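Local coordinates for protein geranyltranstransferase (IspA) (Helicobacter pylori, PDB 3LLW) that probably acts as a magnesium-dependent prenyltransferase of the FPP/GGPP synthase family, joining isoprene units in isoprenoid biosynthesis, at residues Gln165-Asp168 / Cys169-Asn173; Ala39-Glu42 / Met43-Gly47; Asn265-Ala268 / Gln269-Thr273; Pro284-Pro287 / Leu288-Glu291; His185-Lys188 / Thr189-Ile193. All blocks are in the same frame, centred on the assembly; numbering follows the deposited sequence.

Interaction 1. Residues Gln165-Asp168 / Cys169-Asn173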
# COMPACT_ATOMS: atom_id res chain seq x y z
N GLN A 165 2.86 -15.33 -2.45
CA GLN A 165 1.90 -15.65 -1.40
C GLN A 165 0.66 -16.34 -1.97
O GLN A 165 0.12 -17.29 -1.36
CB GLN A 165 1.49 -14.36 -0.70
CG GLN A 165 0.50 -14.52 0.42
CD GLN A 165 1.16 -14.71 1.76
OE1 GLN A 165 2.22 -14.11 2.04
NE2 GLN A 165 0.55 -15.53 2.62
N ALA A 166 0.22 -15.86 -3.14
CA ALA A 166 -0.94 -16.44 -3.82
C ALA A 166 -0.69 -17.87 -4.28
O ALA A 166 -1.55 -18.76 -4.05
CB ALA A 166 -1.42 -15.55 -4.95
N LEU A 167 0.48 -18.11 -4.88
CA LEU A 167 0.90 -19.48 -5.21
C LEU A 167 0.99 -20.38 -3.99
O LEU A 167 0.56 -21.52 -4.04
CB LEU A 167 2.24 -19.51 -5.94
CG LEU A 167 2.36 -18.69 -7.23
CD1 LEU A 167 3.84 -18.46 -7.61
CD2 LEU A 167 1.59 -19.32 -8.36
N ASP A 168 1.60 -19.88 -2.92
CA ASP A 168 1.78 -20.69 -1.72
C ASP A 168 0.46 -21.15 -1.11
O ASP A 168 0.34 -22.30 -0.69
CB ASP A 168 2.60 -19.96 -0.66
CG ASP A 168 3.14 -20.90 0.42
OD1 ASP A 168 3.30 -22.11 0.15
OD2 ASP A 168 3.42 -20.43 1.54
N CYS A 169 -0.53 -20.26 -1.07
CA CYS A 169 -1.87 -20.58 -0.55
C CYS A 169 -2.63 -21.47 -1.49
O CYS A 169 -3.30 -22.41 -1.04
CB CYS A 169 -2.69 -19.31 -0.30
SG CYS A 169 -1.96 -18.31 0.97
N TYR A 170 -2.54 -21.18 -2.79
CA TYR A 170 -3.32 -21.90 -3.78
C TYR A 170 -2.88 -23.35 -3.89
O TYR A 170 -3.73 -24.25 -3.99
CB TYR A 170 -3.30 -21.21 -5.15
CG TYR A 170 -4.34 -21.78 -6.08
CD1 TYR A 170 -5.64 -21.29 -6.09
CD2 TYR A 170 -4.03 -22.87 -6.91
CE1 TYR A 170 -6.61 -21.85 -6.92
CE2 TYR A 170 -4.97 -23.44 -7.72
CZ TYR A 170 -6.26 -22.92 -7.73
OH TYR A 170 -7.20 -23.49 -8.56
N PHE A 171 -1.57 -23.58 -3.87
CA PHE A 171 -1.02 -24.92 -4.04
C PHE A 171 -0.59 -25.55 -2.74
O PHE A 171 0.37 -26.32 -2.71
CB PHE A 171 0.14 -24.90 -5.04
CG PHE A 171 -0.26 -24.47 -6.42
CD1 PHE A 171 -0.90 -25.37 -7.27
CD2 PHE A 171 -0.02 -23.18 -6.86
CE1 PHE A 171 -1.29 -24.98 -8.53
CE2 PHE A 171 -0.41 -22.78 -8.12
CZ PHE A 171 -1.03 -23.67 -8.96
N GLU A 172 -1.31 -25.25 -1.67
CA GLU A 172 -0.98 -25.73 -0.33
C GLU A 172 -0.77 -27.25 -0.23
O GLU A 172 0.25 -27.71 0.31
CB GLU A 172 -2.03 -25.25 0.68
CG GLU A 172 -1.54 -25.25 2.14
CD GLU A 172 -0.20 -24.53 2.31
OE1 GLU A 172 -0.18 -23.28 2.27
OE2 GLU A 172 0.83 -25.22 2.51
N ASN A 173 -1.70 -28.02 -0.78
CA ASN A 173 -1.61 -29.48 -0.69
C ASN A 173 -1.19 -30.15 -2.01
O ASN A 173 -1.59 -31.27 -2.30
CB ASN A 173 -2.96 -30.03 -0.21
CG ASN A 173 -2.80 -31.28 0.64
OD1 ASN A 173 -2.95 -32.40 0.16
ND2 ASN A 173 -2.48 -31.08 1.92

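Interaction 2. Residues Ala39-Glu42 / Met43-Gly47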
# COMPACT_ATOMS: atom_id res chain seq x y z
N ALA A 39 -4.20 -2.27 18.46
CA ALA A 39 -4.18 -3.37 17.50
C ALA A 39 -3.35 -3.08 16.24
O ALA A 39 -2.86 -4.02 15.61
CB ALA A 39 -5.58 -3.72 17.12
N PHE A 40 -3.19 -1.81 15.88
CA PHE A 40 -2.43 -1.40 14.69
C PHE A 40 -0.99 -1.90 14.67
O PHE A 40 -0.59 -2.54 13.70
CB PHE A 40 -2.47 0.13 14.51
CG PHE A 40 -1.67 0.63 13.33
CD1 PHE A 40 -2.00 0.21 12.03
CD2 PHE A 40 -0.61 1.51 13.50
CE1 PHE A 40 -1.27 0.67 10.93
CE2 PHE A 40 0.13 1.97 12.41
CZ PHE A 40 -0.20 1.56 11.13
N PHE A 41 -0.22 -1.63 15.73
CA PHE A 41 1.20 -1.93 15.74
C PHE A 41 1.56 -3.20 16.52
O PHE A 41 2.70 -3.65 16.51
CB PHE A 41 1.97 -0.73 16.29
CG PHE A 41 3.23 -0.41 15.53
CD1 PHE A 41 3.18 -0.03 14.18
CD2 PHE A 41 4.47 -0.47 16.15
CE1 PHE A 41 4.35 0.29 13.47
CE2 PHE A 41 5.65 -0.16 15.46
CZ PHE A 41 5.59 0.22 14.11
N GLU A 42 0.56 -3.77 17.18
CA GLU A 42 0.72 -4.92 18.07
C GLU A 42 1.55 -6.07 17.48
O GLU A 42 2.47 -6.57 18.13
CB GLU A 42 -0.66 -5.43 18.49
CG GLU A 42 -0.64 -6.31 19.72
CD GLU A 42 -2.04 -6.66 20.22
OE1 GLU A 42 -2.95 -5.81 20.13
OE2 GLU A 42 -2.21 -7.80 20.72
N MET A 43 1.22 -6.49 16.24
CA MET A 43 1.95 -7.57 15.58
C MET A 43 3.35 -7.14 15.09
O MET A 43 4.21 -7.99 14.83
CB MET A 43 1.13 -8.17 14.42
CG MET A 43 -0.22 -8.74 14.81
SD MET A 43 -0.21 -9.89 16.21
CE MET A 43 -1.12 -9.02 17.43
N VAL A 44 3.59 -5.84 14.97
CA VAL A 44 4.94 -5.36 14.64
C VAL A 44 5.79 -5.44 15.91
O VAL A 44 6.95 -5.86 15.86
CB VAL A 44 4.96 -3.90 14.09
CG1 VAL A 44 6.34 -3.55 13.50
CG2 VAL A 44 3.88 -3.71 13.05
N LEU A 45 5.20 -5.06 17.04
CA LEU A 45 5.90 -5.08 18.33
C LEU A 45 6.20 -6.50 18.77
O LEU A 45 7.29 -6.79 19.25
CB LEU A 45 5.08 -4.38 19.42
CG LEU A 45 4.92 -2.86 19.27
CD1 LEU A 45 3.95 -2.31 20.30
CD2 LEU A 45 6.26 -2.15 19.36
N ASN A 46 5.23 -7.38 18.57
CA ASN A 46 5.30 -8.75 19.05
C ASN A 46 6.03 -9.69 18.09
O ASN A 46 6.23 -10.86 18.40
CB ASN A 46 3.88 -9.30 19.30
CG ASN A 46 3.25 -8.79 20.60
OD1 ASN A 46 2.28 -9.37 21.09
ND2 ASN A 46 3.79 -7.71 21.16
N GLY A 47 6.41 -9.19 16.92
CA GLY A 47 7.09 -10.04 15.94
C GLY A 47 8.57 -10.15 16.23
O GLY A 47 9.00 -10.14 17.39
O HOH W 1 -0.56 -5.14 14.27
O HOH W 2 -0.51 -10.31 20.39

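Interaction 3. Residues Asn265-Ala268 / Gln269-Thr273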
# COMPACT_ATOMS: atom_id res chain seq x y z
N ASN A 265 19.19 -30.77 2.77
CA ASN A 265 20.34 -30.39 3.58
C ASN A 265 21.59 -30.13 2.75
O ASN A 265 22.26 -29.13 2.98
CB ASN A 265 20.62 -31.40 4.68
CG ASN A 265 19.97 -31.02 6.01
OD1 ASN A 265 20.34 -30.02 6.63
ND2 ASN A 265 19.00 -31.82 6.44
N ASN A 266 21.86 -31.01 1.79
CA ASN A 266 23.03 -30.84 0.92
C ASN A 266 22.94 -29.62 0.00
O ASN A 266 23.92 -28.90 -0.17
CB ASN A 266 23.30 -32.08 0.07
CG ASN A 266 24.61 -31.97 -0.69
OD1 ASN A 266 25.69 -32.01 -0.10
ND2 ASN A 266 24.53 -31.81 -2.01
N TYR A 267 21.75 -29.40 -0.56
CA TYR A 267 21.45 -28.20 -1.35
C TYR A 267 21.73 -26.91 -0.58
O TYR A 267 22.39 -26.00 -1.10
CB TYR A 267 20.00 -28.25 -1.81
CG TYR A 267 19.55 -27.15 -2.76
CD1 TYR A 267 20.44 -26.58 -3.69
CD2 TYR A 267 18.23 -26.71 -2.75
CE1 TYR A 267 20.01 -25.58 -4.56
CE2 TYR A 267 17.80 -25.71 -3.62
CZ TYR A 267 18.70 -25.16 -4.52
OH TYR A 267 18.27 -24.19 -5.39
N ALA A 268 21.23 -26.84 0.65
CA ALA A 268 21.51 -25.69 1.51
C ALA A 268 23.02 -25.46 1.61
O ALA A 268 23.50 -24.33 1.39
CB ALA A 268 20.89 -25.89 2.89
N GLN A 269 23.77 -26.53 1.90
CA GLN A 269 25.23 -26.47 1.98
C GLN A 269 25.93 -25.99 0.71
O GLN A 269 26.85 -25.18 0.79
CB GLN A 269 25.84 -27.82 2.43
CG GLN A 269 25.26 -28.47 3.71
CD GLN A 269 25.01 -27.50 4.87
OE1 GLN A 269 25.87 -26.68 5.22
NE2 GLN A 269 23.83 -27.60 5.48
N THR A 270 25.50 -26.46 -0.46
CA THR A 270 26.13 -25.98 -1.70
C THR A 270 25.73 -24.54 -2.04
O THR A 270 26.56 -23.78 -2.55
CB THR A 270 25.93 -26.93 -2.93
OG1 THR A 270 24.56 -26.90 -3.37
CG2 THR A 270 26.33 -28.36 -2.59
N LEU A 271 24.49 -24.15 -1.73
CA LEU A 271 24.06 -22.76 -1.89
C LEU A 271 24.81 -21.81 -0.95
O LEU A 271 25.28 -20.75 -1.39
CB LEU A 271 22.56 -22.60 -1.67
CG LEU A 271 21.63 -22.69 -2.88
CD1 LEU A 271 20.22 -22.54 -2.38
CD2 LEU A 271 21.95 -21.63 -3.94
N LYS A 272 24.90 -22.22 0.32
CA LYS A 272 25.69 -21.54 1.36
C LYS A 272 27.04 -21.13 0.82
O LYS A 272 27.41 -19.95 0.86
CB LYS A 272 25.97 -22.50 2.51
CG LYS A 272 25.53 -22.06 3.89
CD LYS A 272 24.15 -22.62 4.21
CE LYS A 272 24.03 -23.03 5.68
NZ LYS A 272 24.60 -24.37 5.97
N THR A 273 27.75 -22.13 0.30
CA THR A 273 29.09 -22.02 -0.24
C THR A 273 29.09 -21.01 -1.37
O THR A 273 29.86 -20.07 -1.35
CB THR A 273 29.61 -23.41 -0.74
OG1 THR A 273 29.81 -24.27 0.38
CG2 THR A 273 30.92 -23.27 -1.53

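Interaction 4. Residues Pro284-Pro287 / Leu288-Glu291. With SO4 (sulfate ion), chain E.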
# COMPACT_ATOMS: atom_id res chain seq x y z
N PRO A 284 37.58 -6.89 -2.54
CA PRO A 284 38.46 -5.82 -3.07
C PRO A 284 37.87 -4.41 -3.08
O PRO A 284 38.48 -3.49 -2.52
CB PRO A 284 38.75 -6.28 -4.50
CG PRO A 284 38.51 -7.73 -4.49
CD PRO A 284 37.36 -7.92 -3.57
N ALA A 285 36.71 -4.24 -3.71
CA ALA A 285 36.10 -2.92 -3.89
C ALA A 285 35.21 -2.45 -2.73
O ALA A 285 35.01 -1.24 -2.56
CB ALA A 285 35.34 -2.85 -5.21
N TYR A 286 34.67 -3.39 -1.95
CA TYR A 286 33.75 -3.04 -0.86
C TYR A 286 33.96 -3.81 0.45
O TYR A 286 33.08 -4.57 0.84
CB TYR A 286 32.29 -3.23 -1.33
CG TYR A 286 31.91 -2.34 -2.48
CD1 TYR A 286 31.89 -2.82 -3.79
CD2 TYR A 286 31.58 -1.00 -2.25
CE1 TYR A 286 31.55 -1.98 -4.86
CE2 TYR A 286 31.25 -0.17 -3.30
CZ TYR A 286 31.23 -0.65 -4.60
OH TYR A 286 30.88 0.20 -5.61
N PRO A 287 35.12 -3.61 1.13
CA PRO A 287 35.44 -4.36 2.35
C PRO A 287 34.47 -4.22 3.54
O PRO A 287 34.15 -5.23 4.17
CB PRO A 287 36.84 -3.84 2.73
CG PRO A 287 37.02 -2.56 2.00
CD PRO A 287 36.23 -2.70 0.74
N LEU A 288 34.01 -3.00 3.83
CA LEU A 288 33.10 -2.76 4.96
C LEU A 288 31.72 -3.39 4.71
O LEU A 288 31.11 -3.94 5.63
CB LEU A 288 32.97 -1.26 5.27
CG LEU A 288 34.26 -0.49 5.60
CD1 LEU A 288 34.02 1.02 5.70
CD2 LEU A 288 34.92 -1.01 6.87
N LEU A 289 31.27 -3.32 3.46
CA LEU A 289 30.04 -3.96 3.01
C LEU A 289 30.15 -5.47 3.10
O LEU A 289 29.24 -6.15 3.64
CB LEU A 289 29.69 -3.52 1.58
CG LEU A 289 28.43 -4.08 0.89
CD1 LEU A 289 27.16 -3.84 1.68
CD2 LEU A 289 28.29 -3.48 -0.51
N GLN A 290 31.26 -6.00 2.60
CA GLN A 290 31.52 -7.42 2.66
C GLN A 290 31.51 -7.91 4.11
O GLN A 290 30.99 -9.00 4.39
CB GLN A 290 32.84 -7.76 1.97
CG GLN A 290 33.04 -9.24 1.65
CD GLN A 290 33.58 -10.05 2.83
OE1 GLN A 290 34.39 -9.55 3.63
NE2 GLN A 290 33.13 -11.30 2.95
N GLU A 291 32.07 -7.10 5.00
CA GLU A 291 32.22 -7.46 6.40
C GLU A 291 30.87 -7.54 7.11
O GLU A 291 30.61 -8.51 7.83
CB GLU A 291 33.14 -6.46 7.10
CG GLU A 291 33.57 -6.85 8.50
CD GLU A 291 34.68 -5.96 9.05
OE1 GLU A 291 34.54 -4.71 9.03
OE2 GLU A 291 35.70 -6.52 9.51
S SO4 E . 33.17 -0.12 1.56
O1 SO4 E . 34.30 -0.62 2.33
O2 SO4 E . 32.09 -1.11 1.57
O3 SO4 E . 32.71 1.14 2.15
O4 SO4 E . 33.62 0.14 0.19

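Interaction 5. Residues His185-Lys188 / Thr189-Ile193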
# COMPACT_ATOMS: atom_id res chain seq x y z
N HIS A 185 9.19 -19.47 -4.19
CA HIS A 185 10.00 -18.94 -3.10
C HIS A 185 10.83 -17.71 -3.47
O HIS A 185 11.07 -16.87 -2.60
CB HIS A 185 10.87 -20.03 -2.47
CG HIS A 185 10.08 -21.03 -1.68
ND1 HIS A 185 9.11 -20.66 -0.78
CD2 HIS A 185 10.13 -22.38 -1.66
CE1 HIS A 185 8.58 -21.74 -0.23
NE2 HIS A 185 9.18 -22.80 -0.75
N GLU A 186 11.22 -17.59 -4.74
CA GLU A 186 11.88 -16.38 -5.23
C GLU A 186 10.94 -15.21 -4.95
O GLU A 186 11.36 -14.18 -4.45
CB GLU A 186 12.18 -16.46 -6.74
CG GLU A 186 13.02 -15.30 -7.29
CD GLU A 186 13.00 -15.18 -8.82
OE1 GLU A 186 13.71 -14.30 -9.36
OE2 GLU A 186 12.25 -15.94 -9.50
N HIS A 187 9.65 -15.42 -5.22
CA HIS A 187 8.63 -14.37 -5.10
C HIS A 187 8.10 -14.17 -3.66
O HIS A 187 8.07 -13.05 -3.18
CB HIS A 187 7.50 -14.57 -6.14
CG HIS A 187 7.96 -14.34 -7.55
ND1 HIS A 187 8.74 -15.25 -8.25
CD2 HIS A 187 7.75 -13.31 -8.40
CE1 HIS A 187 8.99 -14.77 -9.45
NE2 HIS A 187 8.40 -13.59 -9.57
N LYS A 188 7.73 -15.24 -2.97
CA LYS A 188 7.21 -15.13 -1.59
C LYS A 188 8.25 -14.49 -0.66
O LYS A 188 7.95 -13.54 0.07
CB LYS A 188 6.85 -16.54 -1.06
CG LYS A 188 5.51 -16.65 -0.32
CD LYS A 188 5.54 -16.13 1.09
CE LYS A 188 5.39 -17.26 2.09
NZ LYS A 188 4.00 -17.77 2.12
N THR A 189 9.49 -14.97 -0.75
CA THR A 189 10.53 -14.63 0.21
C THR A 189 11.67 -13.73 -0.35
O THR A 189 11.99 -12.70 0.24
CB THR A 189 11.09 -15.94 0.80
OG1 THR A 189 10.05 -16.58 1.57
CG2 THR A 189 12.29 -15.70 1.69
N ALA A 190 12.26 -14.13 -1.47
CA ALA A 190 13.55 -13.56 -1.88
C ALA A 190 13.49 -12.14 -2.40
O ALA A 190 14.47 -11.38 -2.27
CB ALA A 190 14.26 -14.48 -2.87
N LYS A 191 12.34 -11.78 -2.98
CA LYS A 191 12.12 -10.46 -3.58
C LYS A 191 12.24 -9.30 -2.59
O LYS A 191 12.92 -8.31 -2.87
CB LYS A 191 10.75 -10.41 -4.28
CG LYS A 191 10.83 -10.01 -5.75
CD LYS A 191 11.23 -11.20 -6.61
CE LYS A 191 10.84 -11.03 -8.07
NZ LYS A 191 12.01 -10.65 -8.92
N LEU A 192 11.58 -9.44 -1.44
CA LEU A 192 11.63 -8.46 -0.35
C LEU A 192 13.00 -8.39 0.37
O LEU A 192 13.42 -7.33 0.86
CB LEU A 192 10.50 -8.74 0.66
CG LEU A 192 10.18 -7.70 1.74
CD1 LEU A 192 9.80 -6.38 1.09
CD2 LEU A 192 9.08 -8.18 2.74
N ILE A 193 13.67 -9.53 0.41
CA ILE A 193 15.04 -9.63 0.95
C ILE A 193 16.04 -8.91 -0.01
O ILE A 193 16.93 -8.18 0.44
CB ILE A 193 15.39 -11.13 1.14
CG1 ILE A 193 14.67 -11.67 2.40
CG2 ILE A 193 16.90 -11.40 1.22
CD1 ILE A 193 14.88 -13.13 2.59
O HOH W 3 9.36 -11.38 -1.35

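Interaction 1. Residues Gln165-Asp168 / Cys169-Asn173
The F171 ring has the L167 carbonyl oxygen at its edge, near the ring plane, 3.3 Å from F171 CD2, and the edge of the Y170 ring over one face, with Y170 CD2 3.6 Å above the F171 plane. L167 runs alongside F171, L167 CD2 lying 4.0 Å from F171 CE2. F32 and H33 of the second subunit meet the F171 and Y170 rings, so this turn belongs to the dimer interface. It closes helix 161-170: C169 N, Y170 N and F171 N bond to the backbone O atoms of Q165, A166 and L167, F171 N to L167 O at 3.0 Å, before F171 leaves helical geometry. On the other flank, E172 is bent at chi2 (51°) and turns its carboxylate back toward D168, E172 OE1 lying 3.2 Å from D168 O and 4.2 Å from D168 OD1, acceptor facing acceptor. Q165 NE2 makes a weak hydrogen bond to D94, which like D100 binds magnesium, though no ion is bound in this chain; the E172 side chain lies about 5 Å from that of D100. The two acids would repel each other; the salt bridge from K188 to D168 OD2 and a weaker, longer pairing with K252 probably offset this.

Interaction 2. Residues Ala39-Glu42 / Met43-Gly47
F41 and V44 form an apolar contact toward the C-terminal part of helix 36-45, in the all-helical prenyl synthase fold. V44 stands over one face of the F41 ring in a CH-pi contact: its CB is 3.9 Å from the ring centroid and only 6° off the normal, so the isopropyl group sits almost centrally, with CG1 reaching toward CZ and CG2 toward CD1. V44 CG1 lies anti to the backbone N (chi1 -169°), which spreads both methyls across the ring. L45 meets the same ring obliquely, L45 CG 4.0 Å from F41 CD2. Around this group, L81 and C85 of helix 73-94 pack on F41, L22 of helix 6-23 touches V44 and L45, and L127 of helix 117-137 reaches V44.

The helix is kinked where the N-H groups of M43 and V44 lack a bond to the turn before. A water bridges F40 O and M43 N, giving a proton to F40 O at 2.7 Å and accepting from M43 N at 3.0 Å, while V44 N makes only a weak bond to F41 O. Regular pairing resumes with L45 N to F41 O, nearly straight along the carbonyl direction, and N46 N to E42 O, both 2.9 Å. The E42 carboxylate is fixed from outside the turn by a salt bridge to K114 and a hydrogen bond to Y115. M43, bent at chi2 (-50°), folds back beside the E42 chain and sets its CE 3.6 Å from E42 CG.

Interaction 3. Residues Asn265-Ala268 / Gln269-Thr273
Four successive i to i+4 bonds, from Q269 N to N265 O at 3.2 Å through to K272 N to A268 O at 2.7 Å, make residues 265-273 an unbroken alpha-helical run within helix 261-279 of the all-helical prenyl synthase fold. The side chains meet one turn apart.

Y267 and L271 form the apolar pair. Y267 CG is anti to the backbone N (chi1 -174°), which swings the ring along the helix toward L271; there the CD1 methyl of L271 lies over one face in a CH-pi contact, 4.0 Å from the centroid and 24° off the normal, displaced toward the CE1-CZ rim. T270 OG1 sits instead at the edge of that ring, close to its plane. Helix 209-236 packs along this run, L224 on Y267, I232 against N265 and A268, and L229 on K272, so the contact joins the two helices.

N266, Q269 and T270 are exposed. Q269 coils back on itself at chi2 (-43°), bringing Q269 NE2 to the backbone O of N265 in a weak second bond of 3.3 Å beside the main-chain one. N265 ND2 itself turns away to L261 O. N266 and T270 cross obliquely, touching through N266 ND2 and T270 CG2. K272 also folds over the helix, its CD 3.4 Å from A268 O. One turn on, the Q269 backbone O takes two donors from opposite faces of its carbonyl plane: T273 N, and T273 OG1 at 3.1 Å.

Interaction 4. Residues Pro284-Pro287 / Leu288-Glu291
Backbone bonds start the helix here: Q290 N reaches Y286 O at 2.9 Å, nearly straight, and E291 N reaches P287 O. Y286 occupies the N-cap position and P287 the first turn, where its lack of an N-H costs no helical bond.

Anion binding uses the N-H groups of the first turn. L288 N bonds to O1 of a sulfate at 2.8 Å and L289 N to O2 at 3.0 Å, so two neighbouring main-chain donors grip separate oxygens. Carbon atoms lie close to the ion: P287 CD and L288 CG are each 3.3 Å from O1, while Y286 has sulfate O2 in the plane of its ring at the edge.

Apolar packing joins Y286 and L289, their CB atoms 3.9 Å apart. L289 CG is anti to the backbone N (chi1 180°), and L289 CD2 comes near Y286 CB; L211 of helix 209-236 touches both side chains, with L63 and V59 of helix 51-63 beside them.

No side-chain charge of residues 284-291 meets the sulfate. The two bonds described come from main-chain N-H groups at the positive end of helix 287-301, whose dipole would favour an anion. The ion is probably from the crystallisation liquor, so a natural role for the site does not follow.

Interaction 5. Residues His185-Lys188 / Thr189-Ile193
H185 O receives two main-chain donors, T189 N at 3.1 Å and A190 N at 3.2 Å, the mark of a pi-type turn that widens helix 178-204 in the core of this all-helical fold. A190 N lies in the carbonyl plane, T189 N well above it. The bulge carries on as a weak bond from K191 N to E186 O.

The packed side is around T189 and A190. A190 CB presses on E186 O at 3.3 Å. T189 is buried, its hydroxyl hydrogen-bonded to Q227 of helix 209-236, and F226 of that helix covers it; H185, also buried, bonds through NE2 to N253 O. K188 leads away, its NZ held by a salt bridge to D168, near D94, which binds magnesium though no ion is bound in this chain. H187 is buried too, stacked with F183, whose carbonyl holds ND1. K191 runs alongside H187 and lays its CE over one face of the imidazole, 4.1 Å from the ring centroid and 26° off the normal, a CH-pi contact.

Only the E186 and K191 ends are looser. K191 chi2 (80°) bends the chain back over the preceding turn, yet NZ stops 4.1 Å from E186 OE1, beyond a salt bridge, and both residues are partly exposed. Where the wide turn separates backbone groups, a water replaces a direct bond, donating to H187 O at 2.8 Å and accepting from L192 N at 2.9 Å.

Along the chain the order is interaction 2, 1, 5, 3, 4, each on or at the end of a different helix of the all-helical fold. Interactions 1 and 5, on successive helices 161-170 and 178-204, are the one pair in contact: their centres lie 14 Å apart, and the D168-K188 salt bridge joins them, so the pair flanks the magnesium site of D94 and D100. Interaction 2 stands about 25 Å from interaction 1 (centre to centre), across the chain centre from interactions 3 and 4. Those two, on consecutive helices 261-279 and 287-301, have centres 23 Å apart and are packing remote from the metal site. The second subunit touches interactions 1 and 2.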